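PDB 1QO8: probable fumarate reductase Ifc3, which catalyses the essentially one-way reduction of fumarate to succinate, using one FAD and four covalently bound haems c per subunit. Local coordinates for residues A[350-355]-A[504-509]; A[511-516]-A[524-529]. All coordinates share one frame; numbering follows the deposited sequence.

Contact 1 of 2, residues A[350-355]-A[504-509]; sequences SMTDID and GVAINT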
loop_
_atom_site.group_PDB
_atom_site.type_symbol
_atom_site.label_atom_id
_atom_site.label_comp_id
_atom_site.label_asym_id
_atom_site.label_seq_id
_atom_site.Cartn_x
_atom_site.Cartn_y
_atom_site.Cartn_z
ATOM N N SER A 350 -0.155 11.578 0.212
ATOM C CA SER A 350 0.123 10.389 1.010
ATOM C C SER A 350 -1.133 9.680 1.550
ATOM O O SER A 350 -2.188 10.307 1.551
ATOM C CB SER A 350 0.993 10.795 2.175
ATOM O OG SER A 350 0.503 11.780 3.045
ATOM N N MET A 351 -0.960 8.463 2.030
ATOM C CA MET A 351 -1.958 7.576 2.528
ATOM C C MET A 351 -1.689 7.211 3.984
ATOM O O MET A 351 -0.567 7.406 4.522
ATOM C CB MET A 351 -2.060 6.299 1.717
ATOM C CG MET A 351 -2.166 6.314 0.196
ATOM S SD MET A 351 -3.744 7.074 -0.219
ATOM C CE MET A 351 -3.312 8.287 -1.471
ATOM N N THR A 352 -2.672 6.748 4.703
ATOM C CA THR A 352 -2.464 6.287 6.107
ATOM C C THR A 352 -2.963 4.849 6.217
ATOM O O THR A 352 -4.160 4.575 5.858
ATOM C CB THR A 352 -3.208 7.180 7.119
ATOM O OG1 THR A 352 -2.718 8.522 7.127
ATOM C CG2 THR A 352 -3.106 6.694 8.576
ATOM N N ASP A 353 -2.157 3.936 6.750
ATOM C CA ASP A 353 -2.582 2.543 6.876
ATOM C C ASP A 353 -3.303 2.030 5.644
ATOM O O ASP A 353 -4.341 1.295 5.754
ATOM C CB ASP A 353 -3.505 2.308 8.120
ATOM C CG ASP A 353 -2.971 2.863 9.418
ATOM O OD1 ASP A 353 -1.722 2.754 9.636
ATOM O OD2 ASP A 353 -3.696 3.414 10.283
ATOM N N ILE A 354 -2.739 2.236 4.436
ATOM C CA ILE A 354 -3.557 2.208 3.214
ATOM C C ILE A 354 -4.136 0.825 2.962
ATOM O O ILE A 354 -5.257 0.564 2.470
ATOM C CB ILE A 354 -2.741 2.685 2.013
ATOM C CG1 ILE A 354 -3.525 2.753 0.704
ATOM C CG2 ILE A 354 -1.511 1.786 1.828
ATOM C CD1 ILE A 354 -4.667 3.786 0.707
ATOM N N ASP A 355 -3.378 -0.187 3.406
ATOM C CA ASP A 355 -3.689 -1.569 3.018
ATOM C C ASP A 355 -4.566 -2.282 4.061
ATOM O O ASP A 355 -4.861 -3.463 3.822
ATOM C CB ASP A 355 -2.425 -2.342 2.694
ATOM C CG ASP A 355 -1.321 -2.447 3.717
ATOM O OD1 ASP A 355 -1.180 -1.520 4.533
ATOM O OD2 ASP A 355 -0.614 -3.473 3.699
ATOM N N GLY A 504 -6.682 4.781 3.969
ATOM C CA GLY A 504 -7.137 5.691 2.898
ATOM C C GLY A 504 -6.134 6.866 2.829
ATOM O O GLY A 504 -5.006 6.752 3.272
ATOM N N VAL A 505 -6.632 7.972 2.418
ATOM C CA VAL A 505 -5.894 9.258 2.192
ATOM C C VAL A 505 -5.457 9.759 3.525
ATOM O O VAL A 505 -6.232 9.755 4.500
ATOM C CB VAL A 505 -6.992 10.002 1.439
ATOM C CG1 VAL A 505 -7.649 11.194 2.135
ATOM C CG2 VAL A 505 -6.732 10.041 -0.025
ATOM N N ALA A 506 -4.204 10.197 3.681
ATOM C CA ALA A 506 -3.819 10.845 4.922
ATOM C C ALA A 506 -4.437 12.231 5.072
ATOM O O ALA A 506 -4.482 13.115 4.206
ATOM C CB ALA A 506 -2.294 10.990 5.032
ATOM N N ILE A 507 -4.743 12.470 6.320
ATOM C CA ILE A 507 -5.451 13.694 6.746
ATOM C C ILE A 507 -4.831 14.300 7.970
ATOM O O ILE A 507 -4.227 13.512 8.719
ATOM C CB ILE A 507 -6.908 13.217 6.854
ATOM C CG1 ILE A 507 -7.625 13.988 5.734
ATOM C CG2 ILE A 507 -7.655 13.270 8.153
ATOM C CD1 ILE A 507 -8.403 13.116 4.827
ATOM N N ASN A 508 -4.947 15.626 8.142
ATOM C CA ASN A 508 -4.674 16.225 9.441
ATOM C C ASN A 508 -5.967 16.380 10.219
ATOM O O ASN A 508 -7.082 16.097 9.781
ATOM C CB ASN A 508 -4.031 17.626 9.255
ATOM C CG ASN A 508 -5.117 18.646 8.988
ATOM O OD1 ASN A 508 -5.915 18.762 8.067
ATOM N ND2 ASN A 508 -5.256 19.484 10.062
ATOM N N THR A 509 -5.867 17.046 11.363
ATOM C CA THR A 509 -7.015 17.316 12.200
ATOM C C THR A 509 -7.960 18.317 11.600
ATOM O O THR A 509 -9.103 18.261 12.056
ATOM C CB THR A 509 -6.643 17.742 13.627
ATOM O OG1 THR A 509 -6.031 19.014 13.591
ATOM C CG2 THR A 509 -5.688 16.693 14.172
HETATM O O HOH W 1 -4.505 10.204 8.094
#
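Thr352 and Gly504 form an antiparallel hydrogen-bonded pair, gripped by Thr352 N to Gly504 O (2.7 Å) and, longer, Gly504 N to Thr352 O (3.2 Å). The first bond is nearly straight, 167° at the hydrogen. Met351 and Val505 follow as a non-hydrogen-bonded pair with diverging side chains, and Ala506 N closes the run on Ser350 O at 2.9 Å. The Thr352 hydroxyl lies beside the backbone N (chi1 -64°), which brings OG1 alongside Ala506, 3.3 Å from CB and nearly as close to CA. The same OG1 is hydrogen-bonded to a water at 2.6 Å, and that water accepts the N-H of Ile507, so it ties the threonine side chain to the backbone beyond the last direct bond. Ala506 CB also meets Ser350 OG, whose stronger polar tie is to Asp515 O. Met351 is bent at chi2 and chi3 and folds back alongside the opposing backbone: SD lies 3.7 Å from Gly504 O, and CE ends at Val505 CG2 (4.1 Å), the two side chains crossing at a slant. Ile354 holds CG1 anti to its backbone N (chi1 -177°) and lays CD1 against Gly504 CA at 3.8 Å. The short strand 351-352 thus runs antiparallel to the last part of strand 489-505, in a mixed sheet of the FAD-binding domain. Asp355 of the second subunit packs on Met351 and Ile354, helix 339-346 packs on Met351, Ile354 and Val505, and strand 512-514 touches Val505 and Ala506.

Contact 2 of 2, residues A[511-516]-A[524-529]; sequences ASVLDL and LFAAGE. With FAD (flavin-adenine dinucleotide), chain G.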
loop_
_atom_site.group_PDB
_atom_site.type_symbol
_atom_site.label_atom_id
_atom_site.label_comp_id
_atom_site.label_asym_id
_atom_site.label_seq_id
_atom_site.Cartn_x
_atom_site.Cartn_y
_atom_site.Cartn_z
ATOM N N ALA A 511 -8.732 18.096 8.450
ATOM C CA ALA A 511 -9.211 17.295 7.355
ATOM C C ALA A 511 -8.674 17.793 6.028
ATOM O O ALA A 511 -9.298 17.515 4.985
ATOM C CB ALA A 511 -10.742 17.218 7.253
ATOM N N SER A 512 -7.506 18.435 6.038
ATOM C CA SER A 512 -6.765 18.607 4.800
ATOM C C SER A 512 -6.170 17.243 4.411
ATOM O O SER A 512 -5.650 16.615 5.353
ATOM C CB SER A 512 -5.540 19.526 5.035
ATOM O OG SER A 512 -5.979 20.875 4.969
ATOM N N VAL A 513 -6.202 16.925 3.118
ATOM C CA VAL A 513 -5.355 15.821 2.676
ATOM C C VAL A 513 -3.883 16.245 2.646
ATOM O O VAL A 513 -3.543 17.353 2.237
ATOM C CB VAL A 513 -5.842 15.369 1.291
ATOM C CG1 VAL A 513 -4.995 14.223 0.760
ATOM C CG2 VAL A 513 -7.322 14.897 1.388
ATOM N N LEU A 514 -2.983 15.356 3.067
ATOM C CA LEU A 514 -1.559 15.619 3.103
ATOM C C LEU A 514 -0.816 15.062 1.888
ATOM O O LEU A 514 -1.216 14.104 1.241
ATOM C CB LEU A 514 -0.980 14.980 4.387
ATOM C CG LEU A 514 -1.843 15.260 5.620
ATOM C CD1 LEU A 514 -1.298 14.550 6.849
ATOM C CD2 LEU A 514 -1.955 16.787 5.838
ATOM N N ASP A 515 0.286 15.744 1.553
ATOM C CA ASP A 515 1.188 15.374 0.467
ATOM C C ASP A 515 2.258 14.467 1.023
ATOM O O ASP A 515 2.127 14.006 2.138
ATOM C CB ASP A 515 1.856 16.609 -0.200
ATOM C CG ASP A 515 2.674 17.408 0.821
ATOM O OD1 ASP A 515 3.141 16.974 1.888
ATOM O OD2 ASP A 515 2.806 18.628 0.602
ATOM N N LEU A 516 3.312 14.125 0.318
ATOM C CA LEU A 516 4.364 13.210 0.742
ATOM C C LEU A 516 5.302 13.735 1.820
ATOM O O LEU A 516 6.022 12.927 2.396
ATOM C CB LEU A 516 5.223 12.773 -0.455
ATOM C CG LEU A 516 4.391 12.131 -1.583
ATOM C CD1 LEU A 516 5.367 11.696 -2.666
ATOM C CD2 LEU A 516 3.507 11.015 -1.009
ATOM N N LEU A 524 -7.414 20.834 -1.035
ATOM C CA LEU A 524 -7.907 19.440 -0.998
ATOM C C LEU A 524 -8.266 18.962 0.412
ATOM O O LEU A 524 -7.458 19.064 1.323
ATOM C CB LEU A 524 -6.882 18.433 -1.503
ATOM C CG LEU A 524 -7.257 17.248 -2.370
ATOM C CD1 LEU A 524 -6.431 16.003 -2.122
ATOM C CD2 LEU A 524 -8.723 16.870 -2.468
ATOM N N PHE A 525 -9.490 18.501 0.659
ATOM C CA PHE A 525 -9.939 18.033 1.987
ATOM C C PHE A 525 -10.574 16.649 1.854
ATOM O O PHE A 525 -10.900 16.256 0.734
ATOM C CB PHE A 525 -10.951 19.005 2.607
ATOM C CG PHE A 525 -10.396 20.419 2.748
ATOM C CD1 PHE A 525 -10.440 21.290 1.662
ATOM C CD2 PHE A 525 -9.786 20.816 3.902
ATOM C CE1 PHE A 525 -9.881 22.543 1.758
ATOM C CE2 PHE A 525 -9.218 22.093 4.009
ATOM C CZ PHE A 525 -9.290 22.965 2.924
ATOM N N ALA A 526 -10.809 15.923 2.937
ATOM C CA ALA A 526 -11.407 14.586 2.780
ATOM C C ALA A 526 -12.038 14.188 4.126
ATOM O O ALA A 526 -11.608 14.698 5.166
ATOM C CB ALA A 526 -10.415 13.565 2.276
ATOM N N ALA A 527 -13.060 13.367 4.038
ATOM C CA ALA A 527 -13.754 12.830 5.202
ATOM C C ALA A 527 -14.412 11.495 4.946
ATOM O O ALA A 527 -14.775 11.204 3.796
ATOM C CB ALA A 527 -14.796 13.837 5.713
ATOM N N GLY A 528 -14.398 10.592 5.945
ATOM C CA GLY A 528 -15.257 9.418 5.858
ATOM C C GLY A 528 -14.360 8.211 5.593
ATOM O O GLY A 528 -13.164 8.359 5.808
ATOM N N GLU A 529 -14.853 7.158 4.916
ATOM C CA GLU A 529 -14.010 5.962 4.760
ATOM C C GLU A 529 -12.904 6.192 3.742
ATOM O O GLU A 529 -11.977 5.346 3.593
ATOM C CB GLU A 529 -14.845 4.791 4.225
ATOM C CG GLU A 529 -14.286 3.367 4.428
ATOM C CD GLU A 529 -15.297 2.317 4.071
ATOM O OE1 GLU A 529 -16.566 2.570 4.119
ATOM O OE2 GLU A 529 -14.924 1.201 3.624
HETATM P PA FAD G . -20.188 6.268 1.430
HETATM O O1A FAD G . -21.445 6.309 2.243
HETATM O O2A FAD G . -19.841 5.155 0.739
HETATM O O5B FAD G . -20.576 7.191 0.219
HETATM C C5B FAD G . -19.595 7.642 -0.803
HETATM C C4B FAD G . -20.416 8.360 -1.988
HETATM O O4B FAD G . -19.330 8.773 -2.953
HETATM C C3B FAD G . -21.245 7.321 -2.814
HETATM O O3B FAD G . -22.590 7.464 -2.906
HETATM C C2B FAD G . -20.378 7.036 -4.095
HETATM O O2B FAD G . -21.135 6.709 -5.286
HETATM C C1B FAD G . -19.814 8.391 -4.303
HETATM N N9A FAD G . -18.572 8.387 -5.086
HETATM C C8A FAD G . -17.553 7.467 -5.072
HETATM N N7A FAD G . -16.653 7.710 -5.984
HETATM C C5A FAD G . -17.085 8.855 -6.647
HETATM C C6A FAD G . -16.583 9.584 -7.809
HETATM N N6A FAD G . -15.493 9.271 -8.453
HETATM N N1A FAD G . -17.306 10.685 -8.133
HETATM C C2A FAD G . -18.505 11.011 -7.542
HETATM N N3A FAD G . -19.049 10.379 -6.477
HETATM C C4A FAD G . -18.298 9.305 -6.112
HETATM N N1 FAD G . -20.308 1.767 10.363
HETATM C C2 FAD G . -20.726 2.207 11.519
HETATM O O2 FAD G . -20.166 2.938 12.268
HETATM N N3 FAD G . -21.996 1.843 12.062
HETATM C C4 FAD G . -22.764 0.998 11.268
HETATM O O4 FAD G . -23.820 0.610 11.679
HETATM C C4X FAD G . -22.241 0.472 10.008
HETATM N N5 FAD G . -22.968 -0.395 9.286
HETATM C C5X FAD G . -22.535 -0.829 8.079
HETATM C C6 FAD G . -23.351 -1.720 7.370
HETATM C C7 FAD G . -22.944 -2.173 6.138
HETATM C C7M FAD G . -23.757 -3.122 5.317
HETATM C C8 FAD G . -21.702 -1.677 5.600
HETATM C C8M FAD G . -21.282 -2.106 4.227
HETATM C C9 FAD G . -20.917 -0.780 6.279
HETATM C C9A FAD G . -21.295 -0.328 7.521
HETATM N N10 FAD G . -20.559 0.563 8.326
HETATM C C10 FAD G . -20.984 0.968 9.532
HETATM C "C1'" FAD G . -19.485 1.403 7.707
HETATM C "C2'" FAD G . -20.031 2.846 7.438
HETATM O "O2'" FAD G . -21.385 2.551 6.955
HETATM C "C3'" FAD G . -19.278 3.340 6.179
HETATM O "O3'" FAD G . -17.864 3.375 6.415
HETATM C "C4'" FAD G . -19.527 4.884 6.091
HETATM O "O4'" FAD G . -20.954 4.983 5.801
HETATM C "C5'" FAD G . -18.754 5.369 4.813
HETATM O "O5'" FAD G . -19.368 6.782 4.553
HETATM P P FAD G . -18.817 7.728 3.469
HETATM O O1P FAD G . -19.660 8.976 3.597
HETATM O O2P FAD G . -17.446 7.753 3.716
HETATM O O3P FAD G . -18.976 6.963 2.248
HETATM O O HOH W 2 -6.097 21.407 2.217
#
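Strands 512-514 and 524-526 run at 103° to each other, almost perpendicular, yet pair as antiparallel neighbours at a single bridge, Ser512 with Phe525. Two backbone bonds flank it: Ala526 N to Ala511 O at 3.0 Å, and Val513 N to Leu524 O at 3.1 Å, the latter donor standing above the carbonyl plane. Ala511 O also receives the CA-H of Phe525 and lies at the edge of its ring, 3.5 Å from CD2. With CG beside the backbone N (chi1 -58°), the phenyl reaches past Ser512, whose OG is 3.6 Å from CE2. A water accepts from Ser512 OG, donates to Leu524 O and sits over one ring face, toward its rim. With an alanine in place of Phe525, the space beside Ser512 and against helix 543-563, where the ring packs on Asn558 and Ala559, would probably be left unfilled. Val513 points toward the other strand and splits its contacts: CB and CG1 meet Leu524 CD1, while CG2 presses on Ala526 CB at a tight 3.5 Å. Beyond the crossing, the chain continues past strand 524-526 to FAD. Glu529 N donates to O2P (2.9 Å), and the extended Glu529 side chain takes the O3' hydroxyl on OE1 (2.8 Å), its OE2 being held by Thr501 N. Gly528 CA passes close to the same phosphate oxygen. Apolar packing and backbone bonds at the crossing thus give way to polar recognition of the cofactor's phosphate and ribityl chain.

Overall arrangement
The centres of contacts 1 and 2 are about 7 Å apart, on the same side of the chain's centre and within the FAD-binding domain. They come in series: contact 1 joins segments whose nearest ends are 149 residues apart and closes at 504-509, and contact 2 follows directly as a local pairing of 511-516 with 524-529. They touch through probable hydrogen bonds from Ser350 to Leu514 and Asp515, and through Ile507 packed on Ala526. Contact 1 belongs to the mixed sheet of strand 489-505, while strand 524-526 edges the parallel, Rossmann-type sheet. Strand 512-514, bonded to Ser350 and Ala506 as well as to 524-526, bridges the two sheets; the chain from 524-526 then leads to the FAD site at Glu529.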